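Long-range contact in trans-4-hydroxy-L-proline dehydratase (Clostridioides difficile 70-100-2010, PDB 6VXC), which catalyses the radical-based dehydration of trans-4-hydroxy-L-proline to (S)-1-pyrroline-5-carboxylate in the anaerobic breakdown of hydroxyproline: residues 216-228 / 546-560. Residues are numbered along the deposited sequence; the frame is centred on the assembly and turned at random.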
ATOM      1  N   ASN A 216      11.362  25.192 -17.272  1.00 15.80           N
ATOM      2  CA  ASN A 216      10.942  24.167 -16.322  1.00 17.88           C
ATOM      3  C   ASN A 216      11.308  22.780 -16.819  1.00 14.15           C
ATOM      4  O   ASN A 216      11.695  21.915 -16.033  1.00 15.61           O
ATOM      5  CB  ASN A 216       9.432  24.252 -16.074  1.00 15.64           C
ATOM      6  CG  ASN A 216       9.012  25.585 -15.476  1.00 22.35           C
ATOM      7  OD1 ASN A 216       9.713  26.169 -14.653  1.00 19.27           O
ATOM      8  ND2 ASN A 216       7.863  26.070 -15.900  1.00 23.63           N
ATOM      9  N   LYS A 217      11.174  22.543 -18.122  1.00 17.12           N
ATOM     10  CA  LYS A 217      11.576  21.258 -18.676  1.00 15.29           C
ATOM     11  C   LYS A 217      13.064  21.016 -18.471  1.00 16.37           C
ATOM     12  O   LYS A 217      13.475  19.914 -18.082  1.00 13.88           O
ATOM     13  CB  LYS A 217      11.233  21.194 -20.160  1.00 14.95           C
ATOM     14  CG  LYS A 217       9.751  21.365 -20.492  1.00 19.04           C
ATOM     15  CD  LYS A 217       9.407  20.544 -21.706  1.00 17.26           C
ATOM     16  CE  LYS A 217       8.650  21.292 -22.772  1.00 21.67           C
ATOM     17  NZ  LYS A 217       7.306  21.779 -22.425  1.00 20.63           N
ATOM     18  N   LYS A 218      13.884  22.048 -18.711  1.00 16.65           N
ATOM     19  CA  LYS A 218      15.332  21.908 -18.584  1.00 14.54           C
ATOM     20  C   LYS A 218      15.740  21.548 -17.163  1.00 14.53           C
ATOM     21  O   LYS A 218      16.587  20.673 -16.960  1.00 14.91           O
ATOM     22  CB  LYS A 218      16.026  23.201 -19.020  1.00 15.18           C
ATOM     23  CG  LYS A 218      17.542  23.107 -19.096  1.00 18.86           C
ATOM     24  CD  LYS A 218      18.177  24.482 -19.323  1.00 26.93           C
ATOM     25  CE  LYS A 218      19.695  24.419 -19.385  1.00 32.10           C
ATOM     26  NZ  LYS A 218      20.135  23.877 -20.701  1.00 41.49           N
ATOM     27  N   ALA A 219      15.147  22.218 -16.167  1.00 14.21           N
ATOM     28  CA  ALA A 219      15.471  21.940 -14.772  1.00 14.23           C
ATOM     29  C   ALA A 219      15.145  20.488 -14.411  1.00 16.04           C
ATOM     30  O   ALA A 219      15.958  19.798 -13.780  1.00 15.87           O
ATOM     31  CB  ALA A 219      14.722  22.918 -13.861  1.00 16.76           C
ATOM     32  N   ASP A 220      13.968  20.001 -14.821  1.00 15.54           N
ATOM     33  CA  ASP A 220      13.604  18.607 -14.539  1.00 12.59           C
ATOM     34  C   ASP A 220      14.495  17.621 -15.300  1.00 12.98           C
ATOM     35  O   ASP A 220      14.916  16.613 -14.741  1.00 16.29           O
ATOM     36  CB  ASP A 220      12.137  18.348 -14.903  1.00 13.76           C
ATOM     37  CG  ASP A 220      11.148  18.811 -13.827  1.00 18.23           C
ATOM     38  OD1 ASP A 220      11.570  19.103 -12.686  1.00 20.34           O
ATOM     39  OD2 ASP A 220       9.935  18.868 -14.140  1.00 19.54           O
ATOM     40  N   LEU A 221      14.782  17.892 -16.576  1.00 16.33           N
ATOM     41  CA  LEU A 221      15.614  16.987 -17.373  1.00 15.84           C
ATOM     42  C   LEU A 221      17.056  16.970 -16.865  1.00 15.65           C
ATOM     43  O   LEU A 221      17.684  15.908 -16.800  1.00 14.89           O
ATOM     44  CB  LEU A 221      15.557  17.405 -18.845  1.00 11.79           C
ATOM     45  CG  LEU A 221      14.216  17.114 -19.524  1.00 16.18           C
ATOM     46  CD1 LEU A 221      14.023  17.957 -20.753  1.00 15.05           C
ATOM     47  CD2 LEU A 221      14.096  15.631 -19.894  1.00 13.64           C
ATOM     48  N   GLU A 222      17.599  18.134 -16.501  1.00 16.53           N
ATOM     49  CA  GLU A 222      18.935  18.159 -15.905  1.00 17.33           C
ATOM     50  C   GLU A 222      18.990  17.315 -14.638  1.00 13.95           C
ATOM     51  O   GLU A 222      19.975  16.612 -14.394  1.00 17.13           O
ATOM     52  CB  GLU A 222      19.379  19.594 -15.587  1.00 18.82           C
ATOM     53  CG  GLU A 222      19.770  20.421 -16.774  1.00 24.69           C
ATOM     54  CD  GLU A 222      20.278  21.823 -16.398  1.00 26.10           C
ATOM     55  OE1 GLU A 222      20.973  22.424 -17.242  1.00 34.15           O
ATOM     56  OE2 GLU A 222      20.008  22.309 -15.275  1.00 23.91           O
ATOM     57  N   ALA A 223      17.956  17.396 -13.800  1.00 15.05           N
ATOM     58  CA  ALA A 223      17.933  16.570 -12.602  1.00 13.26           C
ATOM     59  C   ALA A 223      17.889  15.083 -12.952  1.00 13.25           C
ATOM     60  O   ALA A 223      18.558  14.266 -12.313  1.00 14.29           O
ATOM     61  CB  ALA A 223      16.746  16.957 -11.720  1.00 14.16           C
ATOM     62  N   MET A 224      17.092  14.714 -13.956  1.00 15.62           N
ATOM     63  CA  MET A 224      17.015  13.310 -14.351  1.00 15.06           C
ATOM     64  C   MET A 224      18.369  12.788 -14.799  1.00 14.09           C
ATOM     65  O   MET A 224      18.729  11.642 -14.502  1.00 17.40           O
ATOM     66  CB  MET A 224      15.966  13.119 -15.447  1.00 13.71           C
ATOM     67  CG  MET A 224      14.536  13.295 -14.970  1.00 12.64           C
ATOM     68  SD  MET A 224      13.369  13.079 -16.321  1.00 18.13           S
ATOM     69  CE  MET A 224      12.298  14.463 -16.055  1.00 13.45           C
ATOM     70  N   ALA A 225      19.131  13.614 -15.527  1.00 16.29           N
ATOM     71  CA  ALA A 225      20.460  13.211 -15.987  1.00 13.25           C
ATOM     72  C   ALA A 225      21.401  12.951 -14.817  1.00 14.61           C
ATOM     73  O   ALA A 225      22.191  11.996 -14.836  1.00 17.13           O
ATOM     74  CB  ALA A 225      21.037  14.279 -16.920  1.00 15.25           C
ATOM     75  N   ILE A 226      21.341  13.798 -13.796  1.00 14.52           N
ATOM     76  CA  ILE A 226      22.154  13.581 -12.610  1.00 15.65           C
ATOM     77  C   ILE A 226      21.735  12.297 -11.897  1.00 15.68           C
ATOM     78  O   ILE A 226      22.577  11.554 -11.390  1.00 14.71           O
ATOM     79  CB  ILE A 226      22.078  14.816 -11.692  1.00 12.24           C
ATOM     80  CG1 ILE A 226      22.767  16.020 -12.378  1.00 17.70           C
ATOM     81  CG2 ILE A 226      22.678  14.494 -10.340  1.00 12.97           C
ATOM     82  CD1 ILE A 226      22.449  17.372 -11.748  1.00 17.35           C
ATOM     83  N   ALA A 227      20.431  12.021 -11.844  1.00 15.90           N
ATOM     84  CA  ALA A 227      19.966  10.773 -11.243  1.00 14.95           C
ATOM     85  C   ALA A 227      20.508   9.553 -11.990  1.00 14.93           C
ATOM     86  O   ALA A 227      20.849   8.540 -11.367  1.00 18.12           O
ATOM     87  CB  ALA A 227      18.435  10.753 -11.205  1.00 12.96           C
ATOM     88  N   CYS A 228      20.579   9.625 -13.324  1.00 16.14           N
ATOM     89  CA  CYS A 228      21.165   8.531 -14.104  1.00 18.37           C
ATOM     90  C   CYS A 228      22.616   8.292 -13.711  1.00 17.36           C
ATOM     91  O   CYS A 228      23.041   7.144 -13.524  1.00 17.46           O
ATOM     92  CB  CYS A 228      21.080   8.819 -15.605  1.00 13.85           C
ATOM     93  SG  CYS A 228      19.428   8.811 -16.345  1.00 17.98           S
ATOM     94  N   THR A 546      12.820   9.063 -14.349  1.00 12.98           N
ATOM     95  CA  THR A 546      13.539   8.481 -15.481  1.00 12.19           C
ATOM     96  C   THR A 546      12.905   7.190 -15.979  1.00 14.67           C
ATOM     97  O   THR A 546      13.113   6.827 -17.138  1.00 14.53           O
ATOM     98  CB  THR A 546      15.007   8.203 -15.131  1.00 14.08           C
ATOM     99  OG1 THR A 546      15.073   7.208 -14.095  1.00 16.89           O
ATOM    100  CG2 THR A 546      15.749   9.497 -14.690  1.00 12.73           C
ATOM    101  N   ILE A 547      12.123   6.496 -15.153  1.00 13.50           N
ATOM    102  CA  ILE A 547      11.616   5.185 -15.526  1.00 14.84           C
ATOM    103  C   ILE A 547      10.093   5.148 -15.639  1.00 15.27           C
ATOM    104  O   ILE A 547       9.521   4.072 -15.725  1.00 15.65           O
ATOM    105  CB  ILE A 547      12.107   4.100 -14.547  1.00 13.54           C
ATOM    106  CG1 ILE A 547      11.652   4.446 -13.134  1.00 12.27           C
ATOM    107  CG2 ILE A 547      13.626   3.908 -14.667  1.00 14.08           C
ATOM    108  CD1 ILE A 547      11.857   3.333 -12.127  1.00 15.29           C
ATOM    109  N   VAL A 548       9.456   6.291 -15.609  1.00 12.64           N
ATOM    110  CA  VAL A 548       8.042   6.353 -15.712  1.00 11.05           C
ATOM    111  C   VAL A 548       7.577   7.062 -16.971  1.00 12.75           C
ATOM    112  O   VAL A 548       7.879   8.218 -17.181  1.00 18.33           O
ATOM    113  CB  VAL A 548       7.395   7.054 -14.504  1.00 11.07           C
ATOM    114  CG1 VAL A 548       5.949   7.358 -14.804  1.00 15.31           C
ATOM    115  CG2 VAL A 548       7.565   6.303 -13.219  1.00 11.37           C
ATOM    116  N   ASP A 549       6.803   6.352 -17.765  1.00 15.31           N
ATOM    117  CA  ASP A 549       6.241   6.917 -18.948  1.00 13.97           C
ATOM    118  C   ASP A 549       5.418   8.161 -18.762  1.00 14.35           C
ATOM    119  O   ASP A 549       4.451   8.240 -18.083  1.00 13.23           O
ATOM    120  CB  ASP A 549       5.490   5.959 -19.828  1.00 14.61           C
ATOM    121  CG  ASP A 549       6.386   5.015 -20.562  1.00 19.59           C
ATOM    122  OD1 ASP A 549       7.512   5.341 -20.814  1.00 22.12           O
ATOM    123  OD2 ASP A 549       5.913   3.969 -20.887  1.00 20.87           O
ATOM    124  N   ASP A 550       6.008   8.937 -19.627  1.00 13.82           N
ATOM    125  CA  ASP A 550       6.093  10.181 -20.237  1.00 15.58           C
ATOM    126  C   ASP A 550       6.972  11.237 -19.613  1.00 13.04           C
ATOM    127  O   ASP A 550       7.094  12.242 -20.211  1.00 16.13           O
ATOM    128  CB  ASP A 550       4.985  10.573 -21.210  1.00 15.29           C
ATOM    129  CG  ASP A 550       4.238   9.388 -21.788  1.00 17.55           C
ATOM    130  OD1 ASP A 550       4.815   8.395 -22.147  1.00 18.83           O
ATOM    131  OD2 ASP A 550       3.047   9.480 -21.848  1.00 18.72           O
ATOM    132  N   CYS A 551       7.683  10.937 -18.514  1.00 15.27           N
ATOM    133  CA  CYS A 551       8.341  12.074 -17.879  1.00 14.62           C
ATOM    134  C   CYS A 551       9.444  12.645 -18.766  1.00 15.14           C
ATOM    135  O   CYS A 551       9.534  13.866 -18.940  1.00 16.23           O
ATOM    136  CB  CYS A 551       8.899  11.671 -16.508  1.00 12.20           C
ATOM    137  SG  CYS A 551       7.617  11.161 -15.316  1.00 17.04           S
ATOM    138  N   ILE A 552      10.284  11.780 -19.347  1.00 16.20           N
ATOM    139  CA  ILE A 552      11.381  12.264 -20.191  1.00 16.87           C
ATOM    140  C   ILE A 552      10.833  12.981 -21.419  1.00 18.91           C
ATOM    141  O   ILE A 552      11.223  14.116 -21.724  1.00 18.20           O
ATOM    142  CB  ILE A 552      12.332  11.105 -20.571  1.00 16.50           C
ATOM    143  CG1 ILE A 552      13.114  10.620 -19.343  1.00 15.45           C
ATOM    144  CG2 ILE A 552      13.267  11.494 -21.715  1.00 17.47           C
ATOM    145  CD1 ILE A 552      13.958   9.359 -19.566  1.00 14.28           C
ATOM    146  N   GLU A 553       9.893  12.346 -22.119  1.00 16.29           N
ATOM    147  CA  GLU A 553       9.306  12.949 -23.316  1.00 18.36           C
ATOM    148  C   GLU A 553       8.639  14.287 -23.010  1.00 18.18           C
ATOM    149  O   GLU A 553       8.776  15.247 -23.780  1.00 16.10           O
ATOM    150  CB  GLU A 553       8.306  11.972 -23.941  1.00 20.90           C
ATOM    151  CG  GLU A 553       7.524  12.493 -25.128  1.00 28.46           C
ATOM    152  CD  GLU A 553       6.554  11.450 -25.696  1.00 37.52           C
ATOM    153  OE1 GLU A 553       6.595  10.282 -25.255  1.00 38.07           O
ATOM    154  OE2 GLU A 553       5.737  11.805 -26.573  1.00 46.13           O
ATOM    155  N   LYS A 554       7.906  14.368 -21.894  1.00 20.93           N
ATOM    156  CA  LYS A 554       7.252  15.615 -21.507  1.00 16.87           C
ATOM    157  C   LYS A 554       8.221  16.641 -20.944  1.00 15.89           C
ATOM    158  O   LYS A 554       7.887  17.829 -20.904  1.00 18.60           O
ATOM    159  CB  LYS A 554       6.183  15.364 -20.440  1.00 15.91           C
ATOM    160  CG  LYS A 554       4.927  14.643 -20.882  1.00 13.06           C
ATOM    161  CD  LYS A 554       4.007  14.511 -19.686  1.00 14.80           C
ATOM    162  CE  LYS A 554       2.681  13.870 -20.017  1.00 14.23           C
ATOM    163  NZ  LYS A 554       1.808  13.856 -18.791  1.00 17.66           N
ATOM    164  N   GLY A 555       9.404  16.215 -20.524  1.00 15.11           N
ATOM    165  CA  GLY A 555      10.281  17.046 -19.734  1.00 16.90           C
ATOM    166  C   GLY A 555       9.623  17.517 -18.457  1.00 14.92           C
ATOM    167  O   GLY A 555       9.692  18.700 -18.110  1.00 16.31           O
ATOM    168  N   LYS A 556       9.008  16.585 -17.729  1.00 17.04           N
ATOM    169  CA  LYS A 556       8.202  16.909 -16.562  1.00 13.99           C
ATOM    170  C   LYS A 556       8.364  15.830 -15.498  1.00 16.46           C
ATOM    171  O   LYS A 556       8.196  14.635 -15.775  1.00 15.92           O
ATOM    172  CB  LYS A 556       6.729  17.066 -16.940  1.00 13.01           C
ATOM    173  CG  LYS A 556       5.873  17.540 -15.779  1.00 17.13           C
ATOM    174  CD  LYS A 556       4.398  17.593 -16.134  1.00 19.69           C
ATOM    175  CE  LYS A 556       4.069  18.759 -17.042  1.00 22.72           C
ATOM    176  NZ  LYS A 556       2.586  18.971 -17.085  1.00 30.99           N
ATOM    177  N   ASP A 557       8.697  16.269 -14.288  1.00 13.67           N
ATOM    178  CA  ASP A 557       8.960  15.361 -13.185  1.00 13.16           C
ATOM    179  C   ASP A 557       7.701  14.562 -12.812  1.00 12.45           C
ATOM    180  O   ASP A 557       6.569  15.054 -12.887  1.00 14.52           O
ATOM    181  CB  ASP A 557       9.465  16.154 -11.984  1.00 13.25           C
ATOM    182  CG  ASP A 557       9.956  15.265 -10.861  1.00 16.10           C
ATOM    183  OD1 ASP A 557      11.088  14.755 -10.958  1.00 17.43           O
ATOM    184  OD2 ASP A 557       9.190  15.052  -9.897  1.00 17.94           O
ATOM    185  N   TYR A 558       7.918  13.320 -12.383  1.00 13.50           N
ATOM    186  CA  TYR A 558       6.816  12.450 -11.969  1.00 11.36           C
ATOM    187  C   TYR A 558       5.965  13.094 -10.882  1.00 14.67           C
ATOM    188  O   TYR A 558       4.739  12.946 -10.877  1.00 15.20           O
ATOM    189  CB  TYR A 558       7.386  11.105 -11.498  1.00 11.54           C
ATOM    190  CG  TYR A 558       6.401  10.147 -10.866  1.00 16.05           C
ATOM    191  CD1 TYR A 558       5.660   9.274 -11.639  1.00 14.71           C
ATOM    192  CD2 TYR A 558       6.268  10.075  -9.484  1.00 18.84           C
ATOM    193  CE1 TYR A 558       4.773   8.379 -11.054  1.00 14.56           C
ATOM    194  CE2 TYR A 558       5.393   9.194  -8.897  1.00 21.14           C
ATOM    195  CZ  TYR A 558       4.650   8.353  -9.679  1.00 17.54           C
ATOM    196  OH  TYR A 558       3.791   7.490  -9.058  1.00 21.86           O
ATOM    197  N   GLN A 559       6.592  13.829  -9.962  1.00 14.19           N
ATOM    198  CA  GLN A 559       5.855  14.424  -8.853  1.00 16.41           C
ATOM    199  C   GLN A 559       5.024  15.637  -9.263  1.00 14.33           C
ATOM    200  O   GLN A 559       4.300  16.171  -8.428  1.00 14.39           O
ATOM    201  CB  GLN A 559       6.807  14.811  -7.724  1.00 15.40           C
ATOM    202  CG  GLN A 559       6.247  14.611  -6.315  1.00 14.33           C
ATOM    203  CD  GLN A 559       6.322  13.160  -5.848  1.00 15.55           C
ATOM    204  OE1 GLN A 559       5.486  12.337  -6.210  1.00 17.25           O
ATOM    205  NE2 GLN A 559       7.334  12.845  -5.039  1.00 13.95           N
ATOM    206  N   ARG A 560       5.078  16.085 -10.513  1.00 14.10           N
ATOM    207  CA  ARG A 560       4.206  17.191 -10.887  1.00 15.12           C
ATOM    208  C   ARG A 560       3.456  16.914 -12.182  1.00 15.88           C
ATOM    209  O   ARG A 560       3.058  17.848 -12.877  1.00 18.91           O
ATOM    210  CB  ARG A 560       4.971  18.516 -10.974  1.00 14.83           C
ATOM    211  CG  ARG A 560       5.970  18.662 -12.118  1.00 16.50           C
ATOM    212  CD  ARG A 560       6.679  20.034 -12.065  1.00 14.36           C
ATOM    213  NE  ARG A 560       7.591  20.220 -13.190  1.00 14.50           N
ATOM    214  CZ  ARG A 560       7.247  20.744 -14.362  1.00 15.41           C
ATOM    215  NH1 ARG A 560       6.003  21.150 -14.573  1.00 14.40           N
ATOM    216  NH2 ARG A 560       8.153  20.872 -15.324  1.00 16.43           N
TER
HETATM  217  O   HOH W   1       9.774  19.577 -10.812  1.00 18.95           O
HETATM  218  O   HOH W   2      12.993  16.104 -12.042  1.00 21.37           O
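Arg-560 starts with CG tucked between its backbone N and carbonyl carbon (chi1 69°), then stretches out to NE and meets Asp-220 coming the other way. The carboxylate of Asp-220 lies beside its own backbone N, with CG anti to the carbonyl carbon (chi1 -81°). The resulting salt bridge is side-on, and both nitrogens share one oxygen. Arg-560 NE reaches Asp-220 OD2 at 2.9 Å through the syn lone pair. Arg-560 NH2 meets the same oxygen from above the carboxylate plane. A third donor, the backbone N of Asp-557, comes to Asp-220 OD2 at 2.9 Å from the opposite side of that plane. Water 1 donates to Asp-220 OD1 at 2.6 Å. Lys-556 CG covers one face of the guanidinium.

The short helix 551-554 ends here in a Schellman motif, with Gly-555 at positive phi as its C-prime residue. This end packs against helix 214-248. Lys-217 CA makes a CA-H...O contact of 3.2 Å with Gly-555 O, and Leu-221 CG rests on Gly-555 CA at 3.9 Å. The amine of Lys-217 is bound by Asp-211 and Asp-213.

Further along the helix, Met-224 SD lies 3.9 Å from Ile-552 CG1. Met-224 CB packs on Thr-546 CG2 at 3.7 Å, the two side chains running alongside one another in opposite senses. Ile-199 of helix 192-205 also touches Met-224 and Cys-228.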